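Adhesion and penetration protein autotransporter (Haemophilus influenzae, PDB 3SYJ) promotes bacterial adherence to and invasion of host cells, mediates self-association between bacteria, and is probably also a serine protease. Local coordinates at residues 159-164 against 169-174; 3-8 against 606-611; 11-16 against 598-603; 149-154 against 194-199. One frame throughout, in Å; residues are numbered along the deposited sequence.

Contact 1 (159-164 against 169-174); sequences QFWRND and DQVAGA
Gln159 to Trp161 and Asp169 to Ala172 pair as the two strands of an antiparallel beta hairpin with a classic beta bulge, in the N-terminal peptidase part of the passenger domain. Strand 2-4 joins the other edge of strand 159-162. At the bulge Val171 and Ala172 both face Gln159, whose O accepts Val171 N at 2.8 Å and, more weakly, Ala172 N; Gln159 N in turn donates to Ala172 O. Further along, Trp161 and Asp169 exchange two backbone bonds, each amide N lying 3.0 Å from the other residue's O. The side chains then sort by face. With its CG lodged between the backbone N and the carbonyl carbon (chi1 58°), the Trp161 indole leans over the partner strand, and Val171 CG1 lies 3.5 Å from the centroid of its six-membered ring, almost on the normal. A branched valine suits this place, because its CG2 meets Gln159 CB while CG1 covers the indole. Trp605 of helix 603-609 also meets this ring. On the opposite face of the sheet, the extended chain of Gln170 crosses the Phe160 ring, with CG 4.0 Å from the centroid and displaced toward the rim. Gln159 turns its amide away to Thr179. Asp169 takes the indole edge: Trp161 NE1 donates to Asp169 OD2 over 3.2 Å, reaching the anti side of the carboxylate.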
loop_
_atom_site.group_PDB
_atom_site.type_symbol
_atom_site.label_atom_id
_atom_site.label_comp_id
_atom_site.label_asym_id
_atom_site.label_seq_id
_atom_site.Cartn_x
_atom_site.Cartn_y
_atom_site.Cartn_z
ATOM N N GLN A 159 2.725 63.245 -29.151
ATOM C CA GLN A 159 3.264 61.931 -29.478
ATOM C C GLN A 159 3.458 61.738 -30.987
ATOM O O GLN A 159 2.537 61.946 -31.773
ATOM C CB GLN A 159 2.374 60.822 -28.891
ATOM C CG GLN A 159 2.048 60.967 -27.406
ATOM C CD GLN A 159 3.226 60.673 -26.474
ATOM O OE1 GLN A 159 4.337 60.358 -26.915
ATOM N NE2 GLN A 159 2.978 60.776 -25.166
ATOM N N PHE A 160 4.664 61.341 -31.372
ATOM C CA PHE A 160 4.981 61.051 -32.754
ATOM C C PHE A 160 5.579 59.662 -32.858
ATOM O O PHE A 160 6.155 59.158 -31.894
ATOM C CB PHE A 160 6.034 62.031 -33.272
ATOM C CG PHE A 160 5.593 63.467 -33.287
ATOM C CD1 PHE A 160 5.112 64.045 -34.448
ATOM C CD2 PHE A 160 5.699 64.252 -32.148
ATOM C CE1 PHE A 160 4.723 65.373 -34.470
ATOM C CE2 PHE A 160 5.313 65.582 -32.167
ATOM C CZ PHE A 160 4.824 66.140 -33.331
ATOM N N TRP A 161 5.453 59.040 -34.026
ATOM C CA TRP A 161 6.405 57.996 -34.399
ATOM C C TRP A 161 7.097 58.341 -35.717
ATOM O O TRP A 161 6.524 59.017 -36.569
ATOM C CB TRP A 161 5.795 56.587 -34.400
ATOM C CG TRP A 161 4.628 56.382 -35.299
ATOM C CD1 TRP A 161 4.524 56.741 -36.610
ATOM C CD2 TRP A 161 3.403 55.727 -34.963
ATOM N NE1 TRP A 161 3.300 56.365 -37.103
ATOM C CE2 TRP A 161 2.594 55.740 -36.112
ATOM C CE3 TRP A 161 2.909 55.138 -33.796
ATOM C CZ2 TRP A 161 1.324 55.191 -36.130
ATOM C CZ3 TRP A 161 1.652 54.593 -33.817
ATOM C CH2 TRP A 161 0.869 54.624 -34.974
ATOM N N ARG A 162 8.344 57.907 -35.856
ATOM C CA ARG A 162 9.155 58.257 -37.015
ATOM C C ARG A 162 9.531 57.007 -37.788
ATOM O O ARG A 162 9.889 55.996 -37.191
ATOM C CB ARG A 162 10.428 58.970 -36.578
ATOM C CG ARG A 162 10.174 60.192 -35.739
ATOM C CD ARG A 162 11.244 61.246 -35.946
ATOM N NE ARG A 162 10.667 62.560 -35.701
ATOM C CZ ARG A 162 10.275 63.388 -36.658
ATOM N NH1 ARG A 162 10.434 63.055 -37.931
ATOM N NH2 ARG A 162 9.744 64.556 -36.341
ATOM N N ASN A 163 9.446 57.079 -39.116
ATOM C CA ASN A 163 9.765 55.927 -39.951
ATOM C C ASN A 163 11.220 55.924 -40.400
ATOM O O ASN A 163 12.032 56.720 -39.928
ATOM C CB ASN A 163 8.819 55.825 -41.152
ATOM C CG ASN A 163 8.964 56.991 -42.118
ATOM O OD1 ASN A 163 10.000 57.656 -42.163
ATOM N ND2 ASN A 163 7.919 57.241 -42.899
ATOM N N ASP A 164 11.545 55.020 -41.312
ATOM C CA ASP A 164 12.927 54.851 -41.741
ATOM C C ASP A 164 13.446 56.032 -42.572
ATOM O O ASP A 164 14.649 56.173 -42.787
ATOM C CB ASP A 164 13.097 53.513 -42.462
ATOM C CG ASP A 164 13.403 52.376 -41.502
ATOM O OD1 ASP A 164 13.954 52.665 -40.425
ATOM O OD2 ASP A 164 13.109 51.202 -41.817
ATOM N N ASP A 169 4.747 61.021 -37.892
ATOM C CA ASP A 169 3.300 61.093 -37.785
ATOM C C ASP A 169 2.973 61.482 -36.356
ATOM O O ASP A 169 3.443 60.839 -35.421
ATOM C CB ASP A 169 2.655 59.739 -38.069
ATOM C CG ASP A 169 2.792 59.310 -39.515
ATOM O OD1 ASP A 169 2.991 60.181 -40.392
ATOM O OD2 ASP A 169 2.693 58.088 -39.765
ATOM N N GLN A 170 2.182 62.534 -36.179
ATOM C CA GLN A 170 1.714 62.884 -34.842
ATOM C C GLN A 170 0.464 62.092 -34.510
ATOM O O GLN A 170 -0.598 62.334 -35.074
ATOM C CB GLN A 170 1.421 64.373 -34.713
ATOM C CG GLN A 170 1.215 64.769 -33.269
ATOM C CD GLN A 170 0.728 66.186 -33.093
ATOM O OE1 GLN A 170 -0.210 66.435 -32.332
ATOM N NE2 GLN A 170 1.366 67.125 -33.782
ATOM N N VAL A 171 0.591 61.141 -33.595
ATOM C CA VAL A 171 -0.488 60.201 -33.336
ATOM C C VAL A 171 -1.398 60.644 -32.189
ATOM O O VAL A 171 -2.538 60.198 -32.092
ATOM C CB VAL A 171 0.066 58.802 -33.066
ATOM C CG1 VAL A 171 0.880 58.327 -34.274
ATOM C CG2 VAL A 171 0.926 58.814 -31.810
ATOM N N ALA A 172 -0.903 61.533 -31.332
ATOM C CA ALA A 172 -1.724 62.069 -30.247
ATOM C C ALA A 172 -1.294 63.473 -29.810
ATOM O O ALA A 172 -0.120 63.831 -29.896
ATOM C CB ALA A 172 -1.728 61.120 -29.055
ATOM N N GLY A 173 -2.255 64.262 -29.340
ATOM C CA GLY A 173 -1.957 65.559 -28.758
ATOM C C GLY A 173 -1.264 65.391 -27.415
ATOM O O GLY A 173 -1.135 64.270 -26.918
ATOM N N ALA A 174 -0.815 66.497 -26.828
ATOM C CA ALA A 174 -0.108 66.446 -25.556
ATOM C C ALA A 174 -1.063 66.077 -24.442
ATOM O O ALA A 174 -2.264 66.303 -24.557
ATOM C CB ALA A 174 0.545 67.773 -25.250
HETATM O O HOH W 1 0.067 62.555 -24.798
#

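Contact 2 (3-8 against 606-611)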
loop_
_atom_site.group_PDB
_atom_site.type_symbol
_atom_site.label_atom_id
_atom_site.label_comp_id
_atom_site.label_asym_id
_atom_site.label_seq_id
_atom_site.Cartn_x
_atom_site.Cartn_y
_atom_site.Cartn_z
ATOM N N THR A 3 8.769 58.254 -30.939
ATOM C CA THR A 3 9.168 56.861 -30.970
ATOM C C THR A 3 9.530 56.437 -32.399
ATOM O O THR A 3 9.309 57.182 -33.359
ATOM C CB THR A 3 8.045 55.949 -30.428
ATOM O OG1 THR A 3 6.910 55.998 -31.303
ATOM C CG2 THR A 3 7.626 56.389 -29.025
ATOM N N TYR A 4 10.083 55.235 -32.520
ATOM C CA TYR A 4 10.478 54.663 -33.797
ATOM C C TYR A 4 9.401 53.706 -34.308
ATOM O O TYR A 4 9.145 52.659 -33.709
ATOM C CB TYR A 4 11.810 53.930 -33.627
ATOM C CG TYR A 4 12.321 53.217 -34.854
ATOM C CD1 TYR A 4 12.118 53.738 -36.128
ATOM C CD2 TYR A 4 13.042 52.035 -34.737
ATOM C CE1 TYR A 4 12.595 53.081 -37.253
ATOM C CE2 TYR A 4 13.523 51.372 -35.853
ATOM C CZ TYR A 4 13.299 51.902 -37.109
ATOM O OH TYR A 4 13.784 51.247 -38.218
ATOM N N PHE A 5 8.772 54.076 -35.422
ATOM C CA PHE A 5 7.710 53.277 -36.025
ATOM C C PHE A 5 8.187 51.893 -36.471
ATOM O O PHE A 5 7.373 51.004 -36.736
ATOM C CB PHE A 5 7.072 54.028 -37.203
ATOM C CG PHE A 5 5.879 53.328 -37.797
ATOM C CD1 PHE A 5 4.702 53.214 -37.076
ATOM C CD2 PHE A 5 5.935 52.784 -39.073
ATOM C CE1 PHE A 5 3.598 52.570 -37.611
ATOM C CE2 PHE A 5 4.836 52.142 -39.618
ATOM C CZ PHE A 5 3.664 52.035 -38.887
ATOM N N GLY A 6 9.502 51.707 -36.535
ATOM C CA GLY A 6 10.073 50.408 -36.849
ATOM C C GLY A 6 9.992 49.406 -35.705
ATOM O O GLY A 6 10.310 48.225 -35.873
ATOM N N ILE A 7 9.572 49.888 -34.536
ATOM C CA ILE A 7 9.393 49.050 -33.353
ATOM C C ILE A 7 7.961 49.218 -32.835
ATOM O O ILE A 7 7.430 50.335 -32.838
ATOM C CB ILE A 7 10.405 49.435 -32.257
ATOM C CG1 ILE A 7 11.812 48.993 -32.659
ATOM C CG2 ILE A 7 10.025 48.832 -30.908
ATOM C CD1 ILE A 7 12.899 49.632 -31.834
ATOM N N ASP A 8 7.333 48.113 -32.423
ATOM C CA ASP A 8 5.966 48.149 -31.893
ATOM C C ASP A 8 5.811 49.275 -30.894
ATOM O O ASP A 8 6.621 49.418 -29.980
ATOM C CB ASP A 8 5.611 46.844 -31.188
ATOM C CG ASP A 8 5.371 45.709 -32.149
ATOM O OD1 ASP A 8 5.101 45.972 -33.338
ATOM O OD2 ASP A 8 5.449 44.546 -31.712
ATOM N N SER A 606 -4.204 53.372 -35.013
ATOM C CA SER A 606 -4.338 51.994 -34.552
ATOM C C SER A 606 -4.223 51.020 -35.725
ATOM O O SER A 606 -3.526 50.002 -35.637
ATOM C CB SER A 606 -5.674 51.789 -33.837
ATOM O OG SER A 606 -5.723 52.520 -32.623
ATOM N N GLU A 607 -4.909 51.332 -36.823
ATOM C CA GLU A 607 -4.875 50.482 -38.013
ATOM C C GLU A 607 -3.475 50.428 -38.619
ATOM O O GLU A 607 -3.024 49.379 -39.072
ATOM C CB GLU A 607 -5.879 50.967 -39.051
ATOM C CG GLU A 607 -7.291 50.477 -38.810
ATOM C CD GLU A 607 -8.333 51.415 -39.395
ATOM O OE1 GLU A 607 -8.068 52.000 -40.468
ATOM O OE2 GLU A 607 -9.412 51.566 -38.778
ATOM N N MET A 608 -2.796 51.568 -38.616
ATOM C CA MET A 608 -1.435 51.660 -39.106
ATOM C C MET A 608 -0.504 50.807 -38.253
ATOM O O MET A 608 0.332 50.061 -38.770
ATOM C CB MET A 608 -0.986 53.121 -39.109
ATOM C CG MET A 608 0.377 53.346 -39.718
ATOM S SD MET A 608 0.612 54.981 -40.443
ATOM C CE MET A 608 2.379 54.884 -40.697
ATOM N N GLU A 609 -0.664 50.908 -36.938
ATOM C CA GLU A 609 0.141 50.125 -36.014
ATOM C C GLU A 609 -0.272 48.649 -36.008
ATOM O O GLU A 609 0.525 47.776 -35.668
ATOM C CB GLU A 609 0.074 50.732 -34.606
ATOM C CG GLU A 609 0.886 50.001 -33.547
ATOM C CD GLU A 609 2.379 49.986 -33.821
ATOM O OE1 GLU A 609 2.856 50.763 -34.673
ATOM O OE2 GLU A 609 3.082 49.196 -33.167
ATOM N N GLY A 610 -1.510 48.368 -36.397
ATOM C CA GLY A 610 -1.997 46.998 -36.417
ATOM C C GLY A 610 -2.440 46.440 -35.066
ATOM O O GLY A 610 -2.336 45.234 -34.823
ATOM N N ILE A 611 -2.940 47.309 -34.189
ATOM C CA ILE A 611 -3.423 46.901 -32.870
ATOM C C ILE A 611 -4.846 47.408 -32.638
ATOM O O ILE A 611 -5.223 48.453 -33.169
ATOM C CB ILE A 611 -2.537 47.484 -31.770
ATOM C CG1 ILE A 611 -2.478 49.004 -31.920
ATOM C CG2 ILE A 611 -1.146 46.880 -31.832
ATOM C CD1 ILE A 611 -1.687 49.704 -30.851
HETATM O O HOH W 2 5.322 51.710 -33.819
HETATM O O HOH W 3 2.619 46.439 -34.218
#
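Phe5 and Asp8, in and just after a type I turn (Tyr4 to Ile7), meet Met608 and Glu609 at the end of helix 603-609, which closes in a Schellman motif with Gly610 at C-prime. The contact thus ties the start of the peptidase part to a helix in the beta-solenoid region. Its apolar half is a Met-aromatic contact. Met608 is extended, which carries its methyl over one face of the Phe5 ring, CE 4.0 Å from the centroid, while SD stands obliquely at 5.2 Å. An unbranched, flexible methionine suits such a flat partner. The polar half belongs to Glu609, whose chain bends at chi2 (62°) to bring the carboxylate between the ring and Asp8. Glu609 OE2 accepts from Tyr9 N, and OE1 forms a salt bridge with Lys34, which also lies in cation-pi contact with Phe5. This lysine probably eases the closeness of the carboxylates of Asp8 and Glu609, whose OD1 and OE2 lie 3.8 Å apart with the carboxylate planes nearly perpendicular. Two waters bridge the segments. One molecule joins Ile7 O to Glu609 OE1, 2.8 Å from the latter. A second lies 2.7 Å from Asp8 OD1 and 2.9 Å from Glu609 O.

Contact 3 (11-16 against 598-603)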
loop_
_atom_site.group_PDB
_atom_site.type_symbol
_atom_site.label_atom_id
_atom_site.label_comp_id
_atom_site.label_asym_id
_atom_site.label_seq_id
_atom_site.Cartn_x
_atom_site.Cartn_y
_atom_site.Cartn_z
ATOM N N TYR A 11 5.900 48.636 -26.946
ATOM C CA TYR A 11 7.099 48.674 -26.104
ATOM C C TYR A 11 7.166 49.970 -25.311
ATOM O O TYR A 11 7.380 49.973 -24.109
ATOM C CB TYR A 11 8.369 48.552 -26.945
ATOM C CG TYR A 11 8.726 47.146 -27.352
ATOM C CD1 TYR A 11 9.307 46.263 -26.444
ATOM C CD2 TYR A 11 8.512 46.707 -28.653
ATOM C CE1 TYR A 11 9.646 44.971 -26.827
ATOM C CE2 TYR A 11 8.847 45.429 -29.044
ATOM C CZ TYR A 11 9.412 44.566 -28.134
ATOM O OH TYR A 11 9.740 43.299 -28.542
ATOM N N TYR A 12 6.978 51.077 -26.001
ATOM C CA TYR A 12 7.091 52.374 -25.375
ATOM C C TYR A 12 5.958 52.636 -24.391
ATOM O O TYR A 12 6.118 53.377 -23.425
ATOM C CB TYR A 12 7.088 53.442 -26.457
ATOM C CG TYR A 12 8.201 53.311 -27.471
ATOM C CD1 TYR A 12 9.466 53.842 -27.222
ATOM C CD2 TYR A 12 7.987 52.673 -28.684
ATOM C CE1 TYR A 12 10.486 53.738 -28.157
ATOM C CE2 TYR A 12 8.996 52.565 -29.626
ATOM C CZ TYR A 12 10.244 53.097 -29.359
ATOM O OH TYR A 12 11.243 52.984 -30.302
ATOM N N ARG A 13 4.798 52.057 -24.656
ATOM C CA ARG A 13 3.668 52.228 -23.757
ATOM C C ARG A 13 3.874 51.380 -22.504
ATOM O O ARG A 13 3.718 51.869 -21.392
ATOM C CB ARG A 13 2.358 51.857 -24.451
ATOM C CG ARG A 13 1.937 52.805 -25.572
ATOM C CD ARG A 13 1.648 54.207 -25.068
ATOM N NE ARG A 13 1.030 54.186 -23.748
ATOM C CZ ARG A 13 -0.239 53.879 -23.524
ATOM N NH1 ARG A 13 -1.007 53.580 -24.557
ATOM N NH2 ARG A 13 -0.735 53.859 -22.288
ATOM N N ASP A 14 4.237 50.114 -22.691
ATOM C CA ASP A 14 4.477 49.211 -21.566
ATOM C C ASP A 14 5.592 49.751 -20.672
ATOM O O ASP A 14 5.497 49.707 -19.440
ATOM C CB ASP A 14 4.817 47.798 -22.057
ATOM C CG ASP A 14 3.583 47.022 -22.523
ATOM O OD1 ASP A 14 2.454 47.526 -22.324
ATOM O OD2 ASP A 14 3.743 45.911 -23.084
ATOM N N PHE A 15 6.642 50.262 -21.306
ATOM C CA PHE A 15 7.787 50.841 -20.608
ATOM C C PHE A 15 7.305 51.896 -19.607
ATOM O O PHE A 15 7.667 51.856 -18.433
ATOM C CB PHE A 15 8.765 51.465 -21.621
ATOM C CG PHE A 15 10.194 51.530 -21.143
ATOM C CD1 PHE A 15 11.057 50.464 -21.346
ATOM C CD2 PHE A 15 10.679 52.664 -20.504
ATOM C CE1 PHE A 15 12.374 50.522 -20.918
ATOM C CE2 PHE A 15 11.995 52.730 -20.072
ATOM C CZ PHE A 15 12.846 51.659 -20.282
ATOM N N ALA A 16 6.461 52.818 -20.074
ATOM C CA ALA A 16 6.006 53.928 -19.237
ATOM C C ALA A 16 5.093 53.471 -18.099
ATOM O O ALA A 16 5.106 54.053 -17.014
ATOM C CB ALA A 16 5.308 54.969 -20.077
ATOM N N TYR A 598 -2.736 50.495 -22.133
ATOM C CA TYR A 598 -3.967 50.743 -22.881
ATOM C C TYR A 598 -3.674 51.498 -24.182
ATOM O O TYR A 598 -2.819 52.374 -24.208
ATOM C CB TYR A 598 -4.902 51.572 -21.996
ATOM C CG TYR A 598 -6.287 51.880 -22.547
ATOM C CD1 TYR A 598 -7.351 51.018 -22.322
ATOM C CD2 TYR A 598 -6.534 53.053 -23.258
ATOM C CE1 TYR A 598 -8.623 51.295 -22.799
ATOM C CE2 TYR A 598 -7.808 53.345 -23.746
ATOM C CZ TYR A 598 -8.851 52.457 -23.509
ATOM O OH TYR A 598 -10.121 52.724 -23.979
ATOM N N ASN A 599 -4.391 51.172 -25.255
ATOM C CA ASN A 599 -4.180 51.839 -26.540
ATOM C C ASN A 599 -5.119 53.019 -26.751
ATOM O O ASN A 599 -6.300 52.839 -27.047
ATOM C CB ASN A 599 -4.319 50.850 -27.700
ATOM C CG ASN A 599 -4.207 51.528 -29.063
ATOM O OD1 ASN A 599 -3.664 52.628 -29.182
ATOM N ND2 ASN A 599 -4.727 50.876 -30.091
ATOM N N HIS A 600 -4.581 54.228 -26.603
ATOM C CA HIS A 600 -5.372 55.446 -26.745
ATOM C C HIS A 600 -5.483 55.930 -28.196
ATOM O O HIS A 600 -6.132 56.940 -28.453
ATOM C CB HIS A 600 -4.776 56.582 -25.911
ATOM C CG HIS A 600 -4.833 56.359 -24.431
ATOM N ND1 HIS A 600 -5.895 56.776 -23.656
ATOM C CD2 HIS A 600 -3.945 55.790 -23.580
ATOM C CE1 HIS A 600 -5.667 56.457 -22.394
ATOM N NE2 HIS A 600 -4.491 55.858 -22.320
ATOM N N LEU A 601 -4.847 55.239 -29.140
ATOM C CA LEU A 601 -4.816 55.743 -30.514
ATOM C C LEU A 601 -6.181 55.697 -31.227
ATOM O O LEU A 601 -7.002 54.815 -30.975
ATOM C CB LEU A 601 -3.750 55.014 -31.340
ATOM C CG LEU A 601 -2.293 55.192 -30.905
ATOM C CD1 LEU A 601 -1.377 54.337 -31.750
ATOM C CD2 LEU A 601 -1.891 56.648 -30.987
ATOM N N ASN A 602 -6.413 56.652 -32.123
ATOM C CA ASN A 602 -7.646 56.659 -32.909
ATOM C C ASN A 602 -7.674 55.533 -33.936
ATOM O O ASN A 602 -6.705 54.784 -34.079
ATOM C CB ASN A 602 -7.865 58.013 -33.597
ATOM C CG ASN A 602 -6.811 58.314 -34.651
ATOM O OD1 ASN A 602 -6.155 57.409 -35.174
ATOM N ND2 ASN A 602 -6.643 59.595 -34.967
ATOM N N LYS A 603 -8.796 55.426 -34.638
ATOM C CA LYS A 603 -8.996 54.401 -35.657
ATOM C C LYS A 603 -7.813 54.311 -36.608
ATOM O O LYS A 603 -7.293 53.229 -36.876
ATOM C CB LYS A 603 -10.249 54.726 -36.470
ATOM C CG LYS A 603 -11.469 53.886 -36.156
ATOM C CD LYS A 603 -11.598 52.749 -37.154
ATOM C CE LYS A 603 -13.054 52.369 -37.371
ATOM N NZ LYS A 603 -13.267 51.754 -38.718
HETATM O O HOH W 4 -1.059 52.743 -27.791
#
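Helix 9-17, in the peptidase part, sends Arg13 against Tyr598, Asn599 and His600 of the loop that precedes helix 603-609 in the beta-solenoid region. A long, flexible arginine suits the distance to be spanned, since the nearest CA atoms, of Arg13 and Tyr598, are 7.8 Å apart. Its chain bends twice, at chi2 (-64°) and chi3 (-36°), so that the guanidinium leads with an edge toward the loop backbone. Tyr598 O lies at that edge, but it is modelled too close to NH1, and the exact geometry there is doubtful. A water in the guanidinium plane forms a softer link: it accepts weakly from Arg13 NH1 at 3.3 Å and donates to Asn599 OD1 at 3.0 Å. That same oxygen closes an Asx turn, taking Leu601 N at 2.9 Å from above its carbonyl plane, while ND2 of Asn599 bonds Pro612 O and Ser606 OG. An asparagine therefore serves the loop with both ends of its amide. His600 presents a ring edge to the arginine, CD2 3.8 Å from Arg13 NH1, with the ring and guanidinium planes 43° apart. Tyr598 covers the imidazole: its CD2 sits 3.5 Å above the plane, over the centre of the His600 ring.

Contact 4 (149-154 against 194-199)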
loop_
_atom_site.group_PDB
_atom_site.type_symbol
_atom_site.label_atom_id
_atom_site.label_comp_id
_atom_site.label_asym_id
_atom_site.label_seq_id
_atom_site.Cartn_x
_atom_site.Cartn_y
_atom_site.Cartn_z
ATOM N N PRO A 149 25.262 53.423 -16.068
ATOM C CA PRO A 149 25.054 52.575 -17.248
ATOM C C PRO A 149 23.692 52.740 -17.904
ATOM O O PRO A 149 23.590 52.588 -19.121
ATOM C CB PRO A 149 25.166 51.159 -16.687
ATOM C CG PRO A 149 24.831 51.282 -15.259
ATOM C CD PRO A 149 25.252 52.650 -14.815
ATOM N N GLU A 150 22.664 53.027 -17.113
ATOM C CA GLU A 150 21.311 53.160 -17.638
ATOM C C GLU A 150 20.764 54.572 -17.441
ATOM O O GLU A 150 21.092 55.255 -16.466
ATOM C CB GLU A 150 20.393 52.124 -16.991
ATOM C CG GLU A 150 20.925 50.696 -17.071
ATOM C CD GLU A 150 20.622 50.005 -18.389
ATOM O OE1 GLU A 150 20.077 50.662 -19.302
ATOM O OE2 GLU A 150 20.918 48.795 -18.510
ATOM N N ARG A 151 19.944 55.015 -18.387
ATOM C CA ARG A 151 19.327 56.332 -18.320
ATOM C C ARG A 151 17.982 56.261 -19.035
ATOM O O ARG A 151 17.899 55.700 -20.129
ATOM C CB ARG A 151 20.228 57.392 -18.970
ATOM C CG ARG A 151 20.388 58.638 -18.114
ATOM C CD ARG A 151 20.644 59.906 -18.906
ATOM N NE ARG A 151 22.053 60.180 -19.162
ATOM C CZ ARG A 151 22.683 61.309 -18.833
ATOM N NH1 ARG A 151 22.045 62.287 -18.213
ATOM N NH2 ARG A 151 23.961 61.463 -19.132
ATOM N N VAL A 152 16.930 56.814 -18.428
ATOM C CA VAL A 152 15.593 56.770 -19.029
ATOM C C VAL A 152 14.822 58.086 -18.857
ATOM O O VAL A 152 15.179 58.917 -18.020
ATOM C CB VAL A 152 14.743 55.627 -18.443
ATOM C CG1 VAL A 152 15.432 54.289 -18.632
ATOM C CG2 VAL A 152 14.474 55.873 -16.970
ATOM N N ARG A 153 13.774 58.271 -19.658
ATOM C CA ARG A 153 12.882 59.426 -19.524
ATOM C C ARG A 153 11.439 59.021 -19.812
ATOM O O ARG A 153 11.167 57.929 -20.314
ATOM C CB ARG A 153 13.300 60.590 -20.440
ATOM C CG ARG A 153 13.043 60.369 -21.941
ATOM C CD ARG A 153 12.944 61.699 -22.707
ATOM N NE ARG A 153 11.807 62.494 -22.235
ATOM C CZ ARG A 153 10.566 62.402 -22.711
ATOM N NH1 ARG A 153 10.286 61.567 -23.709
ATOM N NH2 ARG A 153 9.597 63.160 -22.198
ATOM N N ILE A 154 10.506 59.904 -19.499
ATOM C CA ILE A 154 9.105 59.560 -19.614
ATOM C C ILE A 154 8.309 60.846 -19.665
ATOM O O ILE A 154 8.655 61.818 -18.995
ATOM C CB ILE A 154 8.660 58.704 -18.409
ATOM C CG1 ILE A 154 7.162 58.376 -18.499
ATOM C CG2 ILE A 154 8.998 59.418 -17.102
ATOM C CD1 ILE A 154 6.657 57.438 -17.417
ATOM N N SER A 194 22.263 69.217 -19.273
ATOM C CA SER A 194 22.744 68.139 -20.112
ATOM C C SER A 194 21.858 68.063 -21.357
ATOM O O SER A 194 20.648 68.295 -21.288
ATOM C CB SER A 194 22.734 66.817 -19.342
ATOM O OG SER A 194 23.395 65.788 -20.063
ATOM N N TYR A 195 22.475 67.781 -22.500
ATOM C CA TYR A 195 21.738 67.558 -23.738
ATOM C C TYR A 195 21.833 66.084 -24.124
ATOM O O TYR A 195 22.907 65.484 -24.072
ATOM C CB TYR A 195 22.295 68.427 -24.872
ATOM C CG TYR A 195 21.876 69.881 -24.820
ATOM C CD1 TYR A 195 20.605 70.270 -25.213
ATOM C CD2 TYR A 195 22.758 70.864 -24.395
ATOM C CE1 TYR A 195 20.217 71.599 -25.174
ATOM C CE2 TYR A 195 22.381 72.196 -24.351
ATOM C CZ TYR A 195 21.109 72.561 -24.740
ATOM O OH TYR A 195 20.722 73.888 -24.703
ATOM N N LEU A 196 20.703 65.501 -24.502
ATOM C CA LEU A 196 20.684 64.136 -24.996
ATOM C C LEU A 196 19.970 64.127 -26.338
ATOM O O LEU A 196 18.940 64.785 -26.515
ATOM C CB LEU A 196 19.982 63.206 -24.005
ATOM C CG LEU A 196 20.397 63.294 -22.534
ATOM C CD1 LEU A 196 19.502 62.415 -21.662
ATOM C CD2 LEU A 196 21.878 62.932 -22.335
ATOM N N GLY A 197 20.515 63.386 -27.289
ATOM C CA GLY A 197 19.990 63.423 -28.640
ATOM C C GLY A 197 20.612 62.380 -29.533
ATOM O O GLY A 197 21.651 61.811 -29.220
ATOM N N GLY A 198 19.963 62.123 -30.658
ATOM C CA GLY A 198 20.447 61.130 -31.594
ATOM C C GLY A 198 19.350 60.666 -32.523
ATOM O O GLY A 198 18.354 61.355 -32.724
ATOM N N ASP A 199 19.525 59.474 -33.071
ATOM C CA ASP A 199 18.647 58.977 -34.112
ATOM C C ASP A 199 17.688 57.943 -33.532
ATOM O O ASP A 199 18.111 56.878 -33.086
ATOM C CB ASP A 199 19.502 58.371 -35.224
ATOM C CG ASP A 199 18.677 57.812 -36.364
ATOM O OD1 ASP A 199 17.431 57.885 -36.304
ATOM O OD2 ASP A 199 19.288 57.297 -37.325
HETATM O O HOH W 5 25.017 64.459 -18.618
#
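Arg151 of strand 151-155 reaches Leu196 and Ser194 of strand 193-196, two strands that are not neighbours in their antiparallel sheet. Such a meeting across a curled sheet is consistent with the interior of a chymotrypsin-like barrel, as in other peptidases of the PA clan. The backbones stay well apart, Arg151 CA and Leu196 CA being 10.4 Å from each other, and side chains span the distance. Arg151 does most of this. Its chi1 of -133° is away from a staggered value, its chain runs extended through chi2, and a bend at chi3 (-89°) turns the guanidinium broadside to the leucine. Leu196, with CG anti to its carbonyl carbon, brings both methyls to the arginine. One branch, CD1, touches Arg151 CD at 3.9 Å; the other, CD2, lies 3.9 Å above the guanidinium plane, over its centre. A forked leucine fits here because one methyl meets the aliphatic stem and the other covers the flat head. Ser194 also points toward the arginine, but OG remains 4.2 Å from Arg151 NH1. A water joins them instead: it lies in the guanidinium plane, accepts from Arg151 NH2 at 3.2 Å, and is 2.5 Å from Ser194 OG. Tyr206 OH adds a weak bond to NE. The buried cation is thus probably eased by neutral polar groups at its edge, while Leu196 covers one face with an apolar methyl.

How the contacts relate
Contact 4 is the fully buried one, probably inside the peptidase barrel, whereas contacts 1, 2 and 3 are partly buried. Contact 1 alone rests on backbone pairing; the others depend on side chains and bridging water. Contacts 2 and 3 join the peptidase part to the helix and preceding loop of the solenoid region, and Ser606 and Asn599 bond each other between them. Contact 1 shares its sheet with contact 2 through strand 2-4, and its Trp161 and Val171 pack on Leu601 of contact 3. Helix 9-17 of contact 3 rests, through Phe15 and Ala16, on the strand of contact 4. Aromatic faces serve contacts 1 and 2, the latter with carboxylates alongside; an arginine guanidinium carries contacts 3 and 4.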